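Local structure of excretory-secretory protein 2 (Ancylostoma ceylanicum, 3NSW) at residues Lys9-Ile14 against Asp87-Leu92; Asn39-Arg44 against Pro57-Leu62. The protein is excreted or secreted by a parasitic hookworm, adopts a netrin-like fold and is probably an immunomodulator acting on the host. One frame throughout, in Å; residues are numbered along the deposited sequence.

Contact 1: Lys9-Ile14 against Asp87-Leu92; sequences KMLSEI and DCFVKL
Lys-91 reaches Ser-12 because its CG stands opposite the backbone N (chi1 162°) and the chain then bends at chi2 (98°), carrying CD past Leu-11 O and NZ to 2.7 Å from Ser-12 O, to which it donates a hydrogen bond. In Met-10 three successive turns of about -60° curl the thioether back over Val-90, leaving SD 3.9 Å from Val-90 CB and CE against Val-90 O. The flexible, unbranched methionine suits this exposed margin, where it also meets Ile-69 and Leu-71.

Short strand 9-10 is an outermost strand of the netrin-like fold's sheet, parallel to 88-92, pairing Lys-9 with Phe-89 and Met-10 with Val-90. Lys-9 N donates to Cys-88 O, and Lys-9 O accepts from Val-90 N at 2.9 Å. Leu-11 N then meets Val-90 O at 2.9 Å, almost straight. The following loop folds over Phe-89: Leu-11 CG lies 3.6 Å from Phe-89 CB while its CD1 slants in at the ring. The Ile-14 side chain crosses that of Phe-89 at about a right angle, CG1 approaching CE1. Branched aliphatics thus surround a buried aromatic that helix 16-20 also touches.

Lys-91 is used along its length: CB and CG pack on Ile-14, and its ammonium group makes a salt bridge with Glu-100, which also accepts from Ile-14 N. This shared carboxylate would favour the charged lysine and ties the strand pair to helix 98-104.

Contact 2: Asn39-Arg44 against Pro57-Leu62; sequences NLQYWR and PSFGTL
An antiparallel strand pair lies at one edge of the mixed sheet of this netrin-like fold, with 59-62 as the outermost strand beside 39-44. Leu-40 and Gly-60 form its hydrogen-bonded pair: Leu-40 N donates to Gly-60 O at 2.8 Å, and Gly-60 N returns a bond to Leu-40 O at 3.1 Å. Further along, Tyr-42 N points straight at Ser-58 O, 2.7 Å away with an N-H...O angle of 179°.

The Tyr-42 ring turns its edge to the neighbouring strand, with Ser-58 O and Gly-60 N near its plane and CE2 only 3.9 Å from Gly-60 CA. Glycine fits here because a CB would run into that ring edge. On the same side Leu-40 extends CD1 to 4.0 Å from Leu-62 CB, two buried leucines crossing at a slant, both against Leu-79 of strand 75-82.

The other face carries more polar groups. Gln-41 bends at chi2 (80°), which brings its OE1 obliquely to the Phe-59 ring, 3.5 Å from CE1, with amide and ring planes 72° apart. Its NE2 donates to Tyr-42 O from above the carbonyl plane. A water also donates to Tyr-42 O and hydrogen-bonds Ser-58 OG, bridging the strands where they diverge. At the other end of this face Asn-39 and Thr-61 lie side by side, ND2 3.6 Å from Thr-61 CG2.

The leucines pack inward, while the backbone Tyr-42 O, past the last strand bond, is met by two donors, the Gln-41 amide and the water. The buried tyrosine keeps its hydroxyl satisfied through Asn-85, whose ND2 also bonds Thr-61 O.

Overall arrangement
Contact 1 and contact 2 join the two outermost strands of one mixed sheet to their neighbours, with the strand order 9-10, 88-92, 75-82, 24-33, 37-45, 59-63. Their centres lie about 17 Å apart on opposite sides of the chain's centre. Along the chain, 9-14 comes first, both segments of contact 2 follow, and 87-92 comes last, so the sequentially distant pair encloses the local one. Cys-88 SG, beside one outermost strand, packs 3.6 Å from Leu-62 CD1 of the other, consistent with a sheet that curls round on itself, as in the barrel of netrin-like domains. Cys-88 is also disulfide-bonded to Cys-81 of strand 75-82, a covalent tie in this small fold.

Contact 1: Lys9-Ile14 against Asp87-Leu92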
ATOM      1  N   LYS A   9       6.779   0.253  -5.470  1.00 22.46           N
ATOM      2  CA  LYS A   9       6.829  -0.642  -6.619  1.00 23.27           C
ATOM      3  C   LYS A   9       5.492  -1.318  -6.805  1.00 21.39           C
ATOM      4  O   LYS A   9       4.824  -1.622  -5.829  1.00 21.62           O
ATOM      5  CB  LYS A   9       7.926  -1.691  -6.432  1.00 31.14           C
ATOM      6  CG  LYS A   9       7.762  -2.574  -5.202  1.00 24.39           C
ATOM      7  CD  LYS A   9       8.901  -3.590  -5.117  1.00 49.01           C
ATOM      8  CE  LYS A   9       8.692  -4.575  -3.977  1.00 57.02           C
ATOM      9  NZ  LYS A   9       9.823  -5.542  -3.866  1.00 59.17           N
ATOM     10  N   MET A  10       5.131  -1.571  -8.060  1.00 22.91           N
ATOM     11  CA  MET A  10       3.959  -2.378  -8.378  1.00 25.75           C
ATOM     12  C   MET A  10       4.364  -3.834  -8.265  1.00 29.07           C
ATOM     13  O   MET A  10       5.415  -4.230  -8.781  1.00 28.86           O
ATOM     14  CB  MET A  10       3.475  -2.122  -9.808  1.00 35.01           C
ATOM     15  CG  MET A  10       2.952  -0.730 -10.097  1.00 47.88           C
ATOM     16  SD  MET A  10       1.630  -0.166  -9.010  1.00 41.26           S
ATOM     17  CE  MET A  10       0.400  -1.445  -9.152  1.00 29.44           C
ATOM     18  N   LEU A  11       3.537  -4.625  -7.582  1.00 25.76           N
ATOM     19  CA  LEU A  11       3.747  -6.068  -7.502  1.00 30.76           C
ATOM     20  C   LEU A  11       2.718  -6.800  -8.347  1.00 37.51           C
ATOM     21  O   LEU A  11       1.518  -6.533  -8.243  1.00 35.18           O
ATOM     22  CB  LEU A  11       3.607  -6.567  -6.064  1.00 36.75           C
ATOM     23  CG  LEU A  11       4.682  -6.402  -4.996  1.00 39.39           C
ATOM     24  CD1 LEU A  11       4.275  -7.264  -3.810  1.00 35.50           C
ATOM     25  CD2 LEU A  11       6.061  -6.808  -5.496  1.00 57.16           C
ATOM     26  N   SER A  12       3.190  -7.729  -9.172  1.00 42.23           N
ATOM     27  CA  SER A  12       2.297  -8.597  -9.934  1.00 46.76           C
ATOM     28  C   SER A  12       1.597  -9.579  -8.999  1.00 39.92           C
ATOM     29  O   SER A  12       0.410  -9.855  -9.165  1.00 41.84           O
ATOM     30  CB  SER A  12       3.061  -9.350 -11.024  1.00 48.78           C
ATOM     31  OG  SER A  12       4.063 -10.179 -10.465  1.00 57.08           O
ATOM     32  N   GLU A  13       2.334 -10.088  -8.012  1.00 33.52           N
ATOM     33  CA  GLU A  13       1.763 -11.007  -7.018  1.00 34.69           C
ATOM     34  C   GLU A  13       2.273 -10.707  -5.611  1.00 34.56           C
ATOM     35  O   GLU A  13       3.479 -10.569  -5.394  1.00 30.90           O
ATOM     36  CB  GLU A  13       2.059 -12.468  -7.395  1.00 40.24           C
ATOM     37  CG  GLU A  13       1.462 -13.492  -6.432  1.00 38.77           C
ATOM     38  CD  GLU A  13       1.667 -14.940  -6.861  1.00 52.71           C
ATOM     39  OE1 GLU A  13       2.513 -15.208  -7.741  1.00 51.46           O
ATOM     40  OE2 GLU A  13       0.979 -15.817  -6.300  1.00 52.20           O
ATOM     41  N   ILE A  14       1.350 -10.606  -4.657  1.00 26.74           N
ATOM     42  CA  ILE A  14       1.725 -10.453  -3.259  1.00 29.76           C
ATOM     43  C   ILE A  14       2.083 -11.829  -2.694  1.00 24.66           C
ATOM     44  O   ILE A  14       1.289 -12.772  -2.783  1.00 28.48           O
ATOM     45  CB  ILE A  14       0.597  -9.812  -2.416  1.00 26.11           C
ATOM     46  CG1 ILE A  14       0.248  -8.417  -2.947  1.00 24.24           C
ATOM     47  CG2 ILE A  14       0.992  -9.762  -0.937  1.00 26.38           C
ATOM     48  CD1 ILE A  14      -1.029  -7.861  -2.368  1.00 25.93           C
ATOM     49  N   ASP A  87       9.360   2.295   1.377  1.00 19.99           N
ATOM     50  CA  ASP A  87       9.606   0.961   0.804  1.00 20.03           C
ATOM     51  C   ASP A  87       8.306   0.197   0.580  1.00 23.09           C
ATOM     52  O   ASP A  87       8.150  -0.949   1.038  1.00 21.25           O
ATOM     53  CB  ASP A  87      10.541   0.139   1.701  1.00 26.20           C
ATOM     54  CG  ASP A  87      11.990   0.572   1.601  1.00 38.82           C
ATOM     55  OD1 ASP A  87      12.428   1.046   0.527  1.00 36.14           O
ATOM     56  OD2 ASP A  87      12.706   0.417   2.613  1.00 41.34           O
ATOM     57  N   CYS A  88       7.372   0.838  -0.123  1.00 18.93           N
ATOM     58  CA  CYS A  88       6.043   0.303  -0.240  1.00 16.98           C
ATOM     59  C   CYS A  88       5.917  -0.592  -1.459  1.00 16.90           C
ATOM     60  O   CYS A  88       6.626  -0.411  -2.465  1.00 20.72           O
ATOM     61  CB  CYS A  88       5.009   1.446  -0.329  1.00 21.03           C
ATOM     62  SG  CYS A  88       4.993   2.561   1.101  1.00 24.09           S
ATOM     63  N   PHE A  89       5.025  -1.576  -1.347  1.00 18.00           N
ATOM     64  CA  PHE A  89       4.528  -2.291  -2.514  1.00 16.20           C
ATOM     65  C   PHE A  89       3.044  -1.978  -2.758  1.00 15.61           C
ATOM     66  O   PHE A  89       2.299  -1.648  -1.823  1.00 17.09           O
ATOM     67  CB  PHE A  89       4.789  -3.814  -2.427  1.00 20.94           C
ATOM     68  CG  PHE A  89       3.964  -4.550  -1.380  1.00 20.24           C
ATOM     69  CD1 PHE A  89       2.596  -4.814  -1.581  1.00 21.64           C
ATOM     70  CD2 PHE A  89       4.564  -5.000  -0.210  1.00 21.57           C
ATOM     71  CE1 PHE A  89       1.843  -5.502  -0.618  1.00 24.71           C
ATOM     72  CE2 PHE A  89       3.831  -5.691   0.754  1.00 23.99           C
ATOM     73  CZ  PHE A  89       2.465  -5.944   0.555  1.00 26.06           C
ATOM     74  N   VAL A  90       2.633  -2.066  -4.018  1.00 18.25           N
ATOM     75  CA  VAL A  90       1.264  -1.703  -4.417  1.00 18.38           C
ATOM     76  C   VAL A  90       0.723  -2.759  -5.377  1.00 16.73           C
ATOM     77  O   VAL A  90       1.429  -3.189  -6.290  1.00 21.56           O
ATOM     78  CB  VAL A  90       1.235  -0.326  -5.142  1.00 21.11           C
ATOM     79  CG1 VAL A  90      -0.220   0.133  -5.343  1.00 24.68           C
ATOM     80  CG2 VAL A  90       2.020   0.722  -4.361  1.00 22.59           C
ATOM     81  N   LYS A  91      -0.530  -3.156  -5.177  1.00 16.93           N
ATOM     82  CA  LYS A  91      -1.204  -4.122  -6.039  1.00 18.48           C
ATOM     83  C   LYS A  91      -2.659  -3.684  -6.204  1.00 19.76           C
ATOM     84  O   LYS A  91      -3.302  -3.288  -5.238  1.00 17.80           O
ATOM     85  CB  LYS A  91      -1.144  -5.520  -5.408  1.00 18.87           C
ATOM     86  CG  LYS A  91      -2.157  -6.537  -5.967  1.00 28.64           C
ATOM     87  CD  LYS A  91      -1.554  -7.455  -7.027  1.00 33.61           C
ATOM     88  CE  LYS A  91      -2.646  -8.339  -7.628  1.00 40.56           C
ATOM     89  NZ  LYS A  91      -2.132  -9.540  -8.323  1.00 43.76           N
ATOM     90  N   LEU A  92      -3.158  -3.717  -7.437  1.00 18.88           N
ATOM     91  CA  LEU A  92      -4.563  -3.407  -7.698  1.00 23.49           C
ATOM     92  C   LEU A  92      -5.457  -4.343  -6.901  1.00 24.19           C
ATOM     93  O   LEU A  92      -5.345  -5.562  -7.018  1.00 24.48           O
ATOM     94  CB  LEU A  92      -4.872  -3.566  -9.194  1.00 26.57           C
ATOM     95  CG  LEU A  92      -6.153  -2.912  -9.700  1.00 35.82           C
ATOM     96  CD1 LEU A  92      -5.973  -1.403  -9.696  1.00 28.94           C
ATOM     97  CD2 LEU A  92      -6.479  -3.420 -11.096  1.00 39.13           C
TER

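Contact 2: Asn39-Arg44 against Pro57-Leu62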
ATOM      1  N   ASN A  39      -2.933  11.140  -2.524  1.00 20.96           N
ATOM      2  CA  ASN A  39      -3.843  11.167  -1.388  1.00 18.98           C
ATOM      3  C   ASN A  39      -4.553   9.828  -1.278  1.00 16.91           C
ATOM      4  O   ASN A  39      -4.969   9.247  -2.291  1.00 22.81           O
ATOM      5  CB  ASN A  39      -4.895  12.277  -1.545  1.00 21.10           C
ATOM      6  CG  ASN A  39      -4.302  13.674  -1.481  1.00 34.14           C
ATOM      7  OD1 ASN A  39      -4.682  14.545  -2.264  1.00 47.88           O
ATOM      8  ND2 ASN A  39      -3.392  13.904  -0.543  1.00 29.42           N
ATOM      9  N   LEU A  40      -4.690   9.350  -0.045  1.00 18.66           N
ATOM     10  CA  LEU A  40      -5.246   8.025   0.242  1.00 17.02           C
ATOM     11  C   LEU A  40      -6.404   8.067   1.232  1.00 19.45           C
ATOM     12  O   LEU A  40      -6.391   8.835   2.214  1.00 23.63           O
ATOM     13  CB  LEU A  40      -4.170   7.115   0.854  1.00 20.07           C
ATOM     14  CG  LEU A  40      -2.857   6.955   0.095  1.00 19.39           C
ATOM     15  CD1 LEU A  40      -1.874   6.124   0.918  1.00 24.35           C
ATOM     16  CD2 LEU A  40      -3.117   6.309  -1.261  1.00 19.85           C
ATOM     17  N   GLN A  41      -7.400   7.236   0.954  1.00 19.31           N
ATOM     18  CA  GLN A  41      -8.420   6.878   1.923  1.00 20.05           C
ATOM     19  C   GLN A  41      -8.132   5.452   2.367  1.00 19.04           C
ATOM     20  O   GLN A  41      -7.997   4.556   1.539  1.00 19.42           O
ATOM     21  CB  GLN A  41      -9.818   6.957   1.291  1.00 26.13           C
ATOM     22  CG  GLN A  41     -10.922   6.255   2.081  1.00 35.87           C
ATOM     23  CD  GLN A  41     -11.438   7.082   3.251  1.00 39.62           C
ATOM     24  OE1 GLN A  41     -11.782   8.250   3.095  1.00 40.03           O
ATOM     25  NE2 GLN A  41     -11.495   6.471   4.430  1.00 39.10           N
ATOM     26  N   TYR A  42      -8.041   5.245   3.674  1.00 16.41           N
ATOM     27  CA  TYR A  42      -7.818   3.905   4.222  1.00 16.65           C
ATOM     28  C   TYR A  42      -9.144   3.262   4.590  1.00 21.25           C
ATOM     29  O   TYR A  42      -9.958   3.862   5.291  1.00 27.16           O
ATOM     30  CB  TYR A  42      -6.948   3.992   5.479  1.00 17.87           C
ATOM     31  CG  TYR A  42      -5.491   4.190   5.173  1.00 17.35           C
ATOM     32  CD1 TYR A  42      -4.609   3.110   5.188  1.00 18.67           C
ATOM     33  CD2 TYR A  42      -4.992   5.458   4.865  1.00 25.56           C
ATOM     34  CE1 TYR A  42      -3.258   3.285   4.900  1.00 20.24           C
ATOM     35  CE2 TYR A  42      -3.650   5.645   4.571  1.00 27.14           C
ATOM     36  CZ  TYR A  42      -2.790   4.561   4.600  1.00 25.91           C
ATOM     37  OH  TYR A  42      -1.469   4.752   4.317  1.00 24.56           O
ATOM     38  N   TRP A  43      -9.341   2.028   4.137  1.00 17.58           N
ATOM     39  CA  TRP A  43     -10.549   1.273   4.442  1.00 18.18           C
ATOM     40  C   TRP A  43     -10.324   0.247   5.534  1.00 24.68           C
ATOM     41  O   TRP A  43     -11.222  -0.011   6.340  1.00 23.14           O
ATOM     42  CB  TRP A  43     -11.078   0.572   3.189  1.00 18.87           C
ATOM     43  CG  TRP A  43     -11.423   1.521   2.085  1.00 21.92           C
ATOM     44  CD1 TRP A  43     -10.762   1.672   0.895  1.00 26.53           C
ATOM     45  CD2 TRP A  43     -12.507   2.463   2.068  1.00 24.43           C
ATOM     46  NE1 TRP A  43     -11.373   2.645   0.138  1.00 22.82           N
ATOM     47  CE2 TRP A  43     -12.445   3.144   0.828  1.00 22.12           C
ATOM     48  CE3 TRP A  43     -13.526   2.791   2.970  1.00 25.22           C
ATOM     49  CZ2 TRP A  43     -13.366   4.141   0.467  1.00 24.19           C
ATOM     50  CZ3 TRP A  43     -14.448   3.787   2.612  1.00 32.97           C
ATOM     51  CH2 TRP A  43     -14.356   4.447   1.370  1.00 27.34           C
ATOM     52  N   ARG A  44      -9.131  -0.346   5.556  1.00 19.92           N
ATOM     53  CA  ARG A  44      -8.874  -1.476   6.436  1.00 21.61           C
ATOM     54  C   ARG A  44      -7.373  -1.664   6.546  1.00 19.16           C
ATOM     55  O   ARG A  44      -6.665  -1.466   5.575  1.00 19.37           O
ATOM     56  CB  ARG A  44      -9.468  -2.740   5.804  1.00 17.42           C
ATOM     57  CG  ARG A  44      -9.150  -4.032   6.546  1.00 28.96           C
ATOM     58  CD  ARG A  44      -9.830  -5.196   5.875  1.00 29.29           C
ATOM     59  NE  ARG A  44      -9.494  -6.454   6.528  1.00 29.44           N
ATOM     60  CZ  ARG A  44      -9.891  -7.639   6.083  1.00 28.78           C
ATOM     61  NH1 ARG A  44     -10.631  -7.714   4.984  1.00 25.52           N
ATOM     62  NH2 ARG A  44      -9.551  -8.740   6.730  1.00 29.83           N
ATOM     63  N   PRO A  57      -5.461   6.398  11.159  1.00 53.32           N
ATOM     64  CA  PRO A  57      -6.166   7.489  10.474  1.00 50.52           C
ATOM     65  C   PRO A  57      -6.864   7.044   9.192  1.00 39.82           C
ATOM     66  O   PRO A  57      -6.385   6.142   8.501  1.00 39.29           O
ATOM     67  CB  PRO A  57      -5.045   8.485  10.142  1.00 56.76           C
ATOM     68  CG  PRO A  57      -3.933   8.144  11.072  1.00 63.04           C
ATOM     69  CD  PRO A  57      -4.010   6.662  11.232  1.00 56.13           C
ATOM     70  N   SER A  58      -7.990   7.680   8.888  1.00 31.42           N
ATOM     71  CA  SER A  58      -8.764   7.362   7.694  0.50 32.28           C
ATOM     72  C   SER A  58      -8.097   7.896   6.430  1.00 28.31           C
ATOM     73  O   SER A  58      -8.297   7.354   5.345  1.00 28.58           O
ATOM     74  CB  SER A  58     -10.183   7.918   7.814  0.50 38.15           C
ATOM     75  OG  SER A  58     -10.835   7.380   8.952  0.50 43.29           O
ATOM     76  N   PHE A  59      -7.319   8.970   6.582  1.00 29.39           N
ATOM     77  CA  PHE A  59      -6.609   9.602   5.461  1.00 28.64           C
ATOM     78  C   PHE A  59      -5.095   9.494   5.612  1.00 31.32           C
ATOM     79  O   PHE A  59      -4.570   9.479   6.728  1.00 31.78           O
ATOM     80  CB  PHE A  59      -6.986  11.085   5.333  1.00 36.43           C
ATOM     81  CG  PHE A  59      -8.455  11.354   5.477  1.00 49.50           C
ATOM     82  CD1 PHE A  59      -9.343  11.013   4.462  1.00 45.01           C
ATOM     83  CD2 PHE A  59      -8.951  11.954   6.631  1.00 58.55           C
ATOM     84  CE1 PHE A  59     -10.708  11.266   4.596  1.00 41.35           C
ATOM     85  CE2 PHE A  59     -10.313  12.210   6.774  1.00 60.65           C
ATOM     86  CZ  PHE A  59     -11.191  11.863   5.753  1.00 50.76           C
ATOM     87  N   GLY A  60      -4.398   9.436   4.483  1.00 22.35           N
ATOM     88  CA  GLY A  60      -2.928   9.516   4.481  1.00 19.20           C
ATOM     89  C   GLY A  60      -2.431   9.874   3.099  1.00 23.41           C
ATOM     90  O   GLY A  60      -3.226  10.198   2.214  1.00 21.60           O
ATOM     91  N   THR A  61      -1.116   9.811   2.919  1.00 23.56           N
ATOM     92  CA  THR A  61      -0.496  10.152   1.645  1.00 22.00           C
ATOM     93  C   THR A  61       0.628   9.173   1.352  1.00 21.72           C
ATOM     94  O   THR A  61       1.183   8.536   2.261  1.00 21.75           O
ATOM     95  CB  THR A  61       0.105  11.576   1.650  1.00 25.30           C
ATOM     96  OG1 THR A  61       1.065  11.673   2.708  1.00 27.20           O
ATOM     97  CG2 THR A  61      -0.971  12.644   1.837  1.00 27.10           C
ATOM     98  N   LEU A  62       0.937   9.031   0.071  1.00 20.09           N
ATOM     99  CA  LEU A  62       2.032   8.173  -0.368  1.00 19.68           C
ATOM    100  C   LEU A  62       2.947   8.968  -1.287  1.00 23.37           C
ATOM    101  O   LEU A  62       2.557   9.335  -2.393  1.00 22.72           O
ATOM    102  CB  LEU A  62       1.474   6.945  -1.110  1.00 17.90           C
ATOM    103  CG  LEU A  62       2.507   5.982  -1.711  1.00 21.29           C
ATOM    104  CD1 LEU A  62       3.319   5.312  -0.601  1.00 23.72           C
ATOM    105  CD2 LEU A  62       1.793   4.941  -2.588  1.00 27.39           C
TER
HETATM  106  O   HOH W   1     -11.451   4.755   7.741  1.00 51.16           O